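Leucyl-tRNA synthetase (Giardia intestinalis, PDB 3PZ6) probably charges tRNA(Leu) with leucine using ATP, and is represented here by its CP1 editing domain, the part that removes wrongly attached amino acids from tRNA. Local coordinates at residues R88-T96 and P222-E230; V100-Y110 and D142-L153. The protein carries 2 engineered substitutions. All coordinates share one frame; numbering follows the deposited sequence.

Contact 1 of 2, residues R88-T96 and P222-E230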
loop_
_atom_site.group_PDB
_atom_site.type_symbol
_atom_site.label_atom_id
_atom_site.label_comp_id
_atom_site.label_asym_id
_atom_site.label_seq_id
_atom_site.Cartn_x
_atom_site.Cartn_y
_atom_site.Cartn_z
ATOM N N ARG A 88 2.552 -10.370 -5.519
ATOM C CA ARG A 88 3.079 -9.817 -6.766
ATOM C C ARG A 88 4.077 -8.688 -6.524
ATOM O O ARG A 88 3.765 -7.530 -6.787
ATOM C CB ARG A 88 1.935 -9.308 -7.649
ATOM C CG ARG A 88 0.870 -10.339 -7.998
ATOM C CD ARG A 88 0.075 -9.872 -9.204
ATOM N NE ARG A 88 0.933 -9.816 -10.384
ATOM C CZ ARG A 88 0.603 -9.262 -11.549
ATOM N NH1 ARG A 88 -0.586 -8.691 -11.718
ATOM N NH2 ARG A 88 1.477 -9.280 -12.553
ATOM N N PRO A 89 5.286 -9.025 -6.038
ATOM C CA PRO A 89 6.278 -8.005 -5.687
ATOM C C PRO A 89 6.815 -7.213 -6.887
ATOM O O PRO A 89 7.372 -6.128 -6.700
ATOM C CB PRO A 89 7.405 -8.823 -5.046
ATOM C CG PRO A 89 7.287 -10.166 -5.664
ATOM C CD PRO A 89 5.812 -10.388 -5.829
ATOM N N GLU A 90 6.655 -7.747 -8.096
ATOM C CA GLU A 90 7.118 -7.063 -9.308
ATOM C C GLU A 90 6.250 -5.846 -9.673
ATOM O O GLU A 90 6.704 -4.940 -10.380
ATOM C CB GLU A 90 7.224 -8.046 -10.491
ATOM C CG GLU A 90 5.895 -8.435 -11.152
ATOM C CD GLU A 90 5.073 -9.464 -10.370
ATOM O OE1 GLU A 90 5.487 -9.888 -9.259
ATOM O OE2 GLU A 90 3.997 -9.850 -10.883
ATOM N N THR A 91 5.011 -5.829 -9.181
ATOM C CA THR A 91 4.086 -4.733 -9.438
ATOM C C THR A 91 4.272 -3.564 -8.461
ATOM O O THR A 91 3.596 -2.535 -8.585
ATOM C CB THR A 91 2.601 -5.194 -9.390
ATOM O OG1 THR A 91 2.315 -5.745 -8.105
ATOM C CG2 THR A 91 2.286 -6.227 -10.466
ATOM N N MET A 92 5.197 -3.721 -7.510
ATOM C CA MET A 92 5.378 -2.750 -6.423
ATOM C C MET A 92 5.811 -1.343 -6.846
ATOM O O MET A 92 5.584 -0.374 -6.122
ATOM C CB MET A 92 6.297 -3.305 -5.329
ATOM C CG MET A 92 5.630 -4.327 -4.393
ATOM S SD MET A 92 4.018 -3.806 -3.734
ATOM C CE MET A 92 2.910 -4.725 -4.798
ATOM N N VAL A 93 6.417 -1.226 -8.017
ATOM C CA VAL A 93 6.809 0.078 -8.540
ATOM C C VAL A 93 5.618 0.857 -9.135
ATOM O O VAL A 93 5.750 2.030 -9.487
ATOM C CB VAL A 93 7.992 -0.058 -9.549
ATOM C CG1 VAL A 93 7.641 -1.021 -10.677
ATOM C CG2 VAL A 93 8.429 1.306 -10.095
ATOM N N GLY A 94 4.458 0.209 -9.225
ATOM C CA GLY A 94 3.261 0.817 -9.816
ATOM C C GLY A 94 2.197 1.268 -8.829
ATOM O O GLY A 94 1.095 1.656 -9.234
ATOM N N GLN A 95 2.520 1.223 -7.540
ATOM C CA GLN A 95 1.605 1.646 -6.472
ATOM C C GLN A 95 1.163 3.103 -6.561
ATOM O O GLN A 95 1.993 4.017 -6.599
ATOM C CB GLN A 95 2.250 1.432 -5.111
ATOM C CG GLN A 95 2.384 -0.005 -4.699
ATOM C CD GLN A 95 3.246 -0.128 -3.492
ATOM O OE1 GLN A 95 4.470 -0.009 -3.571
ATOM N NE2 GLN A 95 2.618 -0.334 -2.346
ATOM N N THR A 96 -0.150 3.305 -6.570
ATOM C CA THR A 96 -0.740 4.639 -6.586
ATOM C C THR A 96 -1.342 5.014 -5.230
ATOM O O THR A 96 -1.581 6.190 -4.946
ATOM C CB THR A 96 -1.866 4.711 -7.611
ATOM O OG1 THR A 96 -2.831 3.713 -7.287
ATOM C CG2 THR A 96 -1.340 4.476 -9.009
ATOM N N PRO A 222 -2.936 13.222 -8.688
ATOM C CA PRO A 222 -1.493 13.187 -8.948
ATOM C C PRO A 222 -0.890 11.776 -8.999
ATOM O O PRO A 222 0.294 11.633 -9.301
ATOM C CB PRO A 222 -0.896 13.968 -7.764
ATOM C CG PRO A 222 -2.053 14.467 -6.957
ATOM C CD PRO A 222 -3.219 13.627 -7.300
ATOM N N TYR A 223 -1.682 10.748 -8.706
ATOM C CA TYR A 223 -1.172 9.375 -8.682
ATOM C C TYR A 223 -1.868 8.512 -9.723
ATOM O O TYR A 223 -2.640 7.607 -9.401
ATOM C CB TYR A 223 -1.305 8.776 -7.279
ATOM C CG TYR A 223 -0.895 9.743 -6.198
ATOM C CD1 TYR A 223 0.443 9.874 -5.828
ATOM C CD2 TYR A 223 -1.843 10.551 -5.564
ATOM C CE1 TYR A 223 0.822 10.778 -4.851
ATOM C CE2 TYR A 223 -1.472 11.459 -4.589
ATOM C CZ TYR A 223 -0.141 11.568 -4.235
ATOM O OH TYR A 223 0.236 12.470 -3.267
ATOM N N SER A 224 -1.602 8.803 -10.984
ATOM C CA SER A 224 -2.198 8.044 -12.069
ATOM C C SER A 224 -1.515 6.683 -12.191
ATOM O O SER A 224 -0.342 6.543 -11.824
ATOM C CB SER A 224 -2.041 8.807 -13.374
ATOM O OG SER A 224 -0.669 8.845 -13.733
ATOM N N PRO A 225 -2.239 5.679 -12.726
ATOM C CA PRO A 225 -1.656 4.357 -12.969
ATOM C C PRO A 225 -0.363 4.458 -13.766
ATOM O O PRO A 225 -0.209 5.367 -14.580
ATOM C CB PRO A 225 -2.727 3.658 -13.795
ATOM C CG PRO A 225 -3.997 4.292 -13.362
ATOM C CD PRO A 225 -3.661 5.734 -13.114
ATOM N N LEU A 226 0.561 3.539 -13.519
ATOM C CA LEU A 226 1.873 3.582 -14.151
ATOM C C LEU A 226 2.098 2.433 -15.135
ATOM O O LEU A 226 1.720 1.299 -14.841
ATOM C CB LEU A 226 2.958 3.560 -13.070
ATOM C CG LEU A 226 3.531 4.872 -12.513
ATOM C CD1 LEU A 226 2.689 6.112 -12.799
ATOM C CD2 LEU A 226 3.805 4.723 -11.024
ATOM N N PRO A 227 2.729 2.717 -16.297
ATOM C CA PRO A 227 3.089 1.713 -17.307
ATOM C C PRO A 227 4.261 0.816 -16.877
ATOM O O PRO A 227 5.358 0.897 -17.448
ATOM C CB PRO A 227 3.501 2.571 -18.501
ATOM C CG PRO A 227 3.983 3.831 -17.898
ATOM C CD PRO A 227 3.071 4.078 -16.750
ATOM N N ILE A 228 4.031 -0.033 -15.879
ATOM C CA ILE A 228 5.119 -0.816 -15.281
ATOM C C ILE A 228 5.411 -2.094 -16.064
ATOM O O ILE A 228 6.556 -2.532 -16.153
ATOM C CB ILE A 228 4.876 -1.136 -13.775
ATOM C CG1 ILE A 228 3.535 -1.843 -13.560
ATOM C CG2 ILE A 228 4.907 0.138 -12.957
ATOM C CD1 ILE A 228 3.473 -2.665 -12.286
ATOM N N ILE A 229 4.372 -2.669 -16.647
ATOM C CA ILE A 229 4.493 -3.930 -17.351
ATOM C C ILE A 229 3.828 -3.830 -18.716
ATOM O O ILE A 229 2.686 -3.371 -18.823
ATOM C CB ILE A 229 3.875 -5.093 -16.518
ATOM C CG1 ILE A 229 4.713 -5.336 -15.253
ATOM C CG2 ILE A 229 3.773 -6.373 -17.354
ATOM C CD1 ILE A 229 4.046 -6.187 -14.186
ATOM N N GLU A 230 4.557 -4.236 -19.752
ATOM C CA GLU A 230 3.999 -4.355 -21.084
ATOM C C GLU A 230 3.651 -5.804 -21.383
ATOM O O GLU A 230 4.507 -6.690 -21.358
ATOM C CB GLU A 230 4.967 -3.827 -22.149
ATOM C CG GLU A 230 4.428 -3.979 -23.578
ATOM C CD GLU A 230 5.400 -3.531 -24.654
ATOM O OE1 GLU A 230 6.470 -2.966 -24.327
ATOM O OE2 GLU A 230 5.088 -3.741 -25.848
HETATM O O HOH W 1 0.019 1.559 -11.514
#
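Residues 88-91 close what is probably the threonine-rich motif of the LeuRS editing pocket, and the loop runs on to Thr-96, its flank packed by Ile-228, Leu-226 and Ile-229. Ile-228 does most of the work, with its two branches landing on different parts of the loop. Its CG1 sits between the backbone N and the carbonyl carbon (chi1 55°), which sends CD1 to Thr-91, 3.6 Å from the CA of that residue. The other branch, CG2, lies 3.6 Å from Gly-94 CA and also touches Val-93 CG1; there the valine and isoleucine side chains run past each other in opposite directions. Leu-226 reaches the same bend with a single methyl, CD2 coming 3.7 Å from Val-93 O. Further along, Ile-229 places CD1 4.1 Å from Thr-91 CG2. Ile-229 begins the short strand 229-230, which pairs antiparallel with strand 273-274, so this part of the CP1 fold brings a small separate sheet against the loop. No direct hydrogen bond crosses between the segments. One water does, donating to Gly-94 O and accepting from Leu-226 N at 2.9 Å from the nitrogen. At the far end the methyl CG2 of Thr-96 rests 3.4 Å from Tyr-223 O and also meets Ser-224 O.

The loop keeps its shape through bonds of its own. Thr-91 OG1 donates to Arg-88 O at 2.7 Å, in the carbonyl plane, and that oxygen also takes the N-H of Thr-91. Arg-88 grips Glu-90 side-on, NE and NH2 both meeting OE2, with the NH2 to OE2 distance 3.1 Å. The methyl of Thr-91 lies over the centre of one guanidinium face, and Tyr-265 adds a cation-pi contact to Arg-88.

Contact 2 of 2, residues V100-Y110 and D142-L153. Engineered in segment 142-153: Ser-145 (natural residue Cys).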
loop_
_atom_site.group_PDB
_atom_site.type_symbol
_atom_site.label_atom_id
_atom_site.label_comp_id
_atom_site.label_asym_id
_atom_site.label_seq_id
_atom_site.Cartn_x
_atom_site.Cartn_y
_atom_site.Cartn_z
ATOM N N VAL A 100 -7.451 0.052 3.049
ATOM C CA VAL A 100 -7.807 -0.490 4.361
ATOM C C VAL A 100 -9.316 -0.621 4.422
ATOM O O VAL A 100 -10.023 0.064 3.685
ATOM C CB VAL A 100 -7.328 0.393 5.539
ATOM C CG1 VAL A 100 -5.802 0.552 5.533
ATOM C CG2 VAL A 100 -8.037 1.740 5.544
ATOM N N LEU A 101 -9.811 -1.518 5.273
ATOM C CA LEU A 101 -11.245 -1.608 5.527
ATOM C C LEU A 101 -11.648 -0.480 6.471
ATOM O O LEU A 101 -11.181 -0.433 7.621
ATOM C CB LEU A 101 -11.636 -2.972 6.112
ATOM C CG LEU A 101 -13.133 -3.173 6.391
ATOM C CD1 LEU A 101 -13.967 -3.194 5.097
ATOM C CD2 LEU A 101 -13.379 -4.431 7.213
ATOM N N PRO A 102 -12.508 0.436 5.992
ATOM C CA PRO A 102 -12.894 1.626 6.762
ATOM C C PRO A 102 -13.447 1.294 8.142
ATOM O O PRO A 102 -13.334 2.106 9.061
ATOM C CB PRO A 102 -13.980 2.262 5.899
ATOM C CG PRO A 102 -13.633 1.828 4.511
ATOM C CD PRO A 102 -13.143 0.418 4.665
ATOM N N THR A 103 -14.022 0.102 8.284
ATOM C CA THR A 103 -14.601 -0.339 9.553
ATOM C C THR A 103 -13.705 -1.350 10.272
ATOM O O THR A 103 -13.959 -1.718 11.415
ATOM C CB THR A 103 -15.996 -0.926 9.347
ATOM O OG1 THR A 103 -15.983 -1.803 8.216
ATOM C CG2 THR A 103 -16.990 0.172 9.090
ATOM N N GLY A 104 -12.644 -1.776 9.601
ATOM C CA GLY A 104 -11.687 -2.709 10.182
ATOM C C GLY A 104 -11.098 -2.274 11.515
ATOM O O GLY A 104 -10.921 -1.076 11.786
ATOM N N ARG A 105 -10.808 -3.264 12.354
ATOM C CA ARG A 105 -10.076 -3.034 13.588
ATOM C C ARG A 105 -8.656 -3.567 13.428
ATOM O O ARG A 105 -8.444 -4.770 13.298
ATOM C CB ARG A 105 -10.775 -3.710 14.763
ATOM C CG ARG A 105 -10.370 -3.149 16.116
ATOM C CD ARG A 105 -11.259 -3.677 17.234
ATOM N NE ARG A 105 -10.958 -5.063 17.593
ATOM C CZ ARG A 105 -11.304 -5.631 18.748
ATOM N NH1 ARG A 105 -11.956 -4.935 19.675
ATOM N NH2 ARG A 105 -10.991 -6.898 18.983
ATOM N N TYR A 106 -7.691 -2.658 13.419
ATOM C CA TYR A 106 -6.292 -3.016 13.305
ATOM C C TYR A 106 -5.620 -2.800 14.654
ATOM O O TYR A 106 -6.212 -2.222 15.569
ATOM C CB TYR A 106 -5.620 -2.181 12.206
ATOM C CG TYR A 106 -6.253 -2.361 10.843
ATOM C CD1 TYR A 106 -5.816 -3.364 9.976
ATOM C CD2 TYR A 106 -7.304 -1.541 10.424
ATOM C CE1 TYR A 106 -6.399 -3.541 8.731
ATOM C CE2 TYR A 106 -7.892 -1.709 9.181
ATOM C CZ TYR A 106 -7.437 -2.712 8.338
ATOM O OH TYR A 106 -8.022 -2.888 7.104
ATOM N N GLY A 107 -4.391 -3.278 14.788
ATOM C CA GLY A 107 -3.643 -3.085 16.016
ATOM C C GLY A 107 -2.216 -2.694 15.721
ATOM O O GLY A 107 -1.670 -3.063 14.683
ATOM N N ALA A 108 -1.622 -1.935 16.636
ATOM C CA ALA A 108 -0.213 -1.571 16.545
ATOM C C ALA A 108 0.620 -2.525 17.401
ATOM O O ALA A 108 0.338 -2.718 18.585
ATOM C CB ALA A 108 -0.007 -0.124 16.979
ATOM N N TYR A 109 1.637 -3.130 16.790
ATOM C CA TYR A 109 2.483 -4.110 17.467
ATOM C C TYR A 109 3.960 -3.794 17.264
ATOM O O TYR A 109 4.321 -3.047 16.351
ATOM C CB TYR A 109 2.213 -5.518 16.932
ATOM C CG TYR A 109 0.771 -5.958 16.968
ATOM C CD1 TYR A 109 0.268 -6.683 18.050
ATOM C CD2 TYR A 109 -0.085 -5.677 15.906
ATOM C CE1 TYR A 109 -1.064 -7.104 18.078
ATOM C CE2 TYR A 109 -1.412 -6.090 15.925
ATOM C CZ TYR A 109 -1.895 -6.800 17.010
ATOM O OH TYR A 109 -3.208 -7.203 17.017
ATOM N N TYR A 110 4.803 -4.368 18.121
ATOM C CA TYR A 110 6.242 -4.392 17.905
ATOM C C TYR A 110 6.618 -5.689 17.187
ATOM O O TYR A 110 6.096 -6.763 17.511
ATOM C CB TYR A 110 6.995 -4.318 19.236
ATOM C CG TYR A 110 7.048 -2.951 19.889
ATOM C CD1 TYR A 110 7.802 -1.918 19.336
ATOM C CD2 TYR A 110 6.377 -2.704 21.081
ATOM C CE1 TYR A 110 7.860 -0.666 19.941
ATOM C CE2 TYR A 110 6.432 -1.456 21.693
ATOM C CZ TYR A 110 7.171 -0.446 21.117
ATOM O OH TYR A 110 7.222 0.787 21.723
ATOM N N ASP A 142 3.104 -8.514 20.992
ATOM C CA ASP A 142 3.626 -7.314 21.646
ATOM C C ASP A 142 2.724 -6.122 21.322
ATOM O O ASP A 142 3.139 -5.173 20.650
ATOM C CB ASP A 142 5.081 -7.037 21.248
ATOM C CG ASP A 142 5.784 -6.082 22.210
ATOM O OD1 ASP A 142 5.099 -5.324 22.933
ATOM O OD2 ASP A 142 7.033 -6.088 22.241
ATOM N N PHE A 143 1.490 -6.202 21.821
ATOM C CA PHE A 143 0.430 -5.219 21.595
ATOM C C PHE A 143 0.766 -3.857 22.194
ATOM O O PHE A 143 1.270 -3.775 23.314
ATOM C CB PHE A 143 -0.868 -5.754 22.204
ATOM C CG PHE A 143 -2.090 -4.952 21.864
ATOM C CD1 PHE A 143 -2.851 -5.262 20.741
ATOM C CD2 PHE A 143 -2.505 -3.907 22.689
ATOM C CE1 PHE A 143 -3.998 -4.532 20.433
ATOM C CE2 PHE A 143 -3.651 -3.167 22.385
ATOM C CZ PHE A 143 -4.397 -3.481 21.255
ATOM N N ILE A 144 0.482 -2.795 21.441
ATOM C CA ILE A 144 0.708 -1.425 21.900
ATOM C C ILE A 144 -0.617 -0.699 22.102
ATOM O O ILE A 144 -0.954 -0.307 23.218
ATOM C CB ILE A 144 1.596 -0.626 20.917
ATOM C CG1 ILE A 144 2.919 -1.353 20.682
ATOM C CG2 ILE A 144 1.840 0.794 21.437
ATOM C CD1 ILE A 144 3.604 -0.961 19.394
ATOM N N SER A 145 -1.351 -0.513 21.010
ATOM C CA SER A 145 -2.680 0.091 21.043
ATOM C C SER A 145 -3.463 -0.287 19.792
ATOM O O SER A 145 -2.896 -0.784 18.809
ATOM C CB SER A 145 -2.618 1.618 21.209
ATOM O OG SER A 145 -1.798 2.239 20.229
ATOM N N GLU A 146 -4.771 -0.065 19.852
ATOM C CA GLU A 146 -5.681 -0.434 18.783
ATOM C C GLU A 146 -5.779 0.717 17.792
ATOM O O GLU A 146 -5.788 1.883 18.194
ATOM C CB GLU A 146 -7.051 -0.738 19.384
ATOM C CG GLU A 146 -7.978 -1.542 18.514
ATOM C CD GLU A 146 -9.293 -1.823 19.208
ATOM O OE1 GLU A 146 -9.328 -2.707 20.092
ATOM O OE2 GLU A 146 -10.302 -1.164 18.863
ATOM N N ILE A 147 -5.826 0.388 16.504
ATOM C CA ILE A 147 -5.987 1.389 15.451
ATOM C C ILE A 147 -7.194 1.016 14.592
ATOM O O ILE A 147 -7.238 -0.078 14.034
ATOM C CB ILE A 147 -4.721 1.497 14.545
ATOM C CG1 ILE A 147 -3.449 1.768 15.363
ATOM C CG2 ILE A 147 -4.909 2.560 13.467
ATOM C CD1 ILE A 147 -3.338 3.180 15.947
ATOM N N SER A 148 -8.172 1.913 14.488
ATOM C CA SER A 148 -9.312 1.672 13.599
ATOM C C SER A 148 -9.002 2.080 12.156
ATOM O O SER A 148 -8.097 2.876 11.913
ATOM C CB SER A 148 -10.582 2.374 14.103
ATOM O OG SER A 148 -10.430 3.777 14.141
ATOM N N GLY A 149 -9.753 1.523 11.206
ATOM C CA GLY A 149 -9.644 1.911 9.801
ATOM C C GLY A 149 -9.842 3.402 9.611
ATOM O O GLY A 149 -9.118 4.042 8.846
ATOM N N SER A 150 -10.828 3.945 10.324
ATOM C CA SER A 150 -11.098 5.379 10.375
ATOM C C SER A 150 -9.853 6.232 10.615
ATOM O O SER A 150 -9.668 7.257 9.959
ATOM C CB SER A 150 -12.127 5.676 11.465
ATOM O OG SER A 150 -13.431 5.636 10.931
ATOM N N ASP A 151 -9.020 5.808 11.565
ATOM C CA ASP A 151 -7.789 6.510 11.892
ATOM C C ASP A 151 -6.789 6.438 10.732
ATOM O O ASP A 151 -6.115 7.427 10.419
ATOM C CB ASP A 151 -7.161 5.926 13.162
ATOM C CG ASP A 151 -8.041 6.095 14.388
ATOM O OD1 ASP A 151 -8.793 7.097 14.467
ATOM O OD2 ASP A 151 -7.974 5.222 15.282
ATOM N N LEU A 152 -6.723 5.268 10.094
ATOM C CA LEU A 152 -5.817 5.018 8.971
ATOM C C LEU A 152 -6.225 5.729 7.686
ATOM O O LEU A 152 -5.373 6.152 6.901
ATOM C CB LEU A 152 -5.701 3.518 8.696
ATOM C CG LEU A 152 -5.013 2.677 9.762
ATOM C CD1 LEU A 152 -5.238 1.225 9.456
ATOM C CD2 LEU A 152 -3.528 2.995 9.827
ATOM N N LEU A 153 -7.530 5.861 7.478
ATOM C CA LEU A 153 -8.051 6.384 6.221
ATOM C C LEU A 153 -7.469 7.764 5.910
ATOM O O LEU A 153 -7.307 8.597 6.803
ATOM C CB LEU A 153 -9.579 6.415 6.257
ATOM C CG LEU A 153 -10.321 5.995 4.987
ATOM C CD1 LEU A 153 -10.042 4.530 4.628
ATOM C CD2 LEU A 153 -11.824 6.229 5.132
HETATM O O HOH W 2 -13.074 2.265 11.545
HETATM O O HOH W 3 -15.394 3.483 11.116
HETATM O O HOH W 4 -13.421 -2.439 19.805
HETATM O O HOH W 5 3.962 -8.614 17.978
#
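The side chain of Tyr-106 lies against Ile-147, Gly-149 and Leu-152. Its CB starts 3.2 Å from Ile-147 O, the oxygen that also accepts the Tyr-106 N-H. With CG anti to the carbonyl carbon (chi1 -59°), the ring is carried along the start of helix 149-152: CD2 meets Leu-152 CD1 at 3.6 Å, while CE2 comes 4.1 Å from Gly-149 CA. Ile-147 O and Gly-149 N lie at the ring edge, in its plane. At the tip, OH accepts from Leu-101 N at 2.9 Å and is also hydrogen-bonded to Gly-182 O, so two backbone groups hold this buried hydroxyl.

On the face bearing Arg-105, Glu-146 OE1 sits over one face of the guanidinium, while OE2 lies against Arg-105 CD; the two planes are turned 49° apart. NH1 and OE1 are 3.5 Å apart, a pairing of charges with no N-H aimed at the oxygen. The same face carries an offset edge-to-face stack, the edge of Phe-143 toward the ring of Tyr-109, with planes at 81°. Ile-144 instead puts CD1 over one face of Tyr-110, 3.8 Å from the ring centroid, a CH-pi contact.

The backbones of 105-110 and 143-148 run antiparallel. Ile-144 and the engineered Ser-145 (Cys in the natural sequence) both lie opposite Ala-108, as in a classic beta bulge. Gly-149 N then bonds Gly-104 O at 2.9 Å, and Ser-148 takes the N-cap position: an antiparallel strand pair whose second strand runs directly into a short helix.

In the fold
Contact 1 is buried, a loop packed on a mostly irregular segment that ends in a short strand, whereas contact 2 is only partly buried and joins two neighbouring strands of the large mixed sheet. Their centres are about 26 Å apart, on opposite sides of the chain's centre, and the segments touch only by adjoining in sequence: strand 97-100 leads from the loop of contact 1 into contact 2. Chemistry follows place. Across 88-96 and 222-230 the grip is aliphatic, with a water as the polar link and salt bridging kept within the loop. Across 100-110 and 142-153, antiparallel backbone hydrogen bonds, with a bulge at Ile-144 and Ser-145, dominate, aromatic rings add stacking, and an exposed charge pair lies on one face.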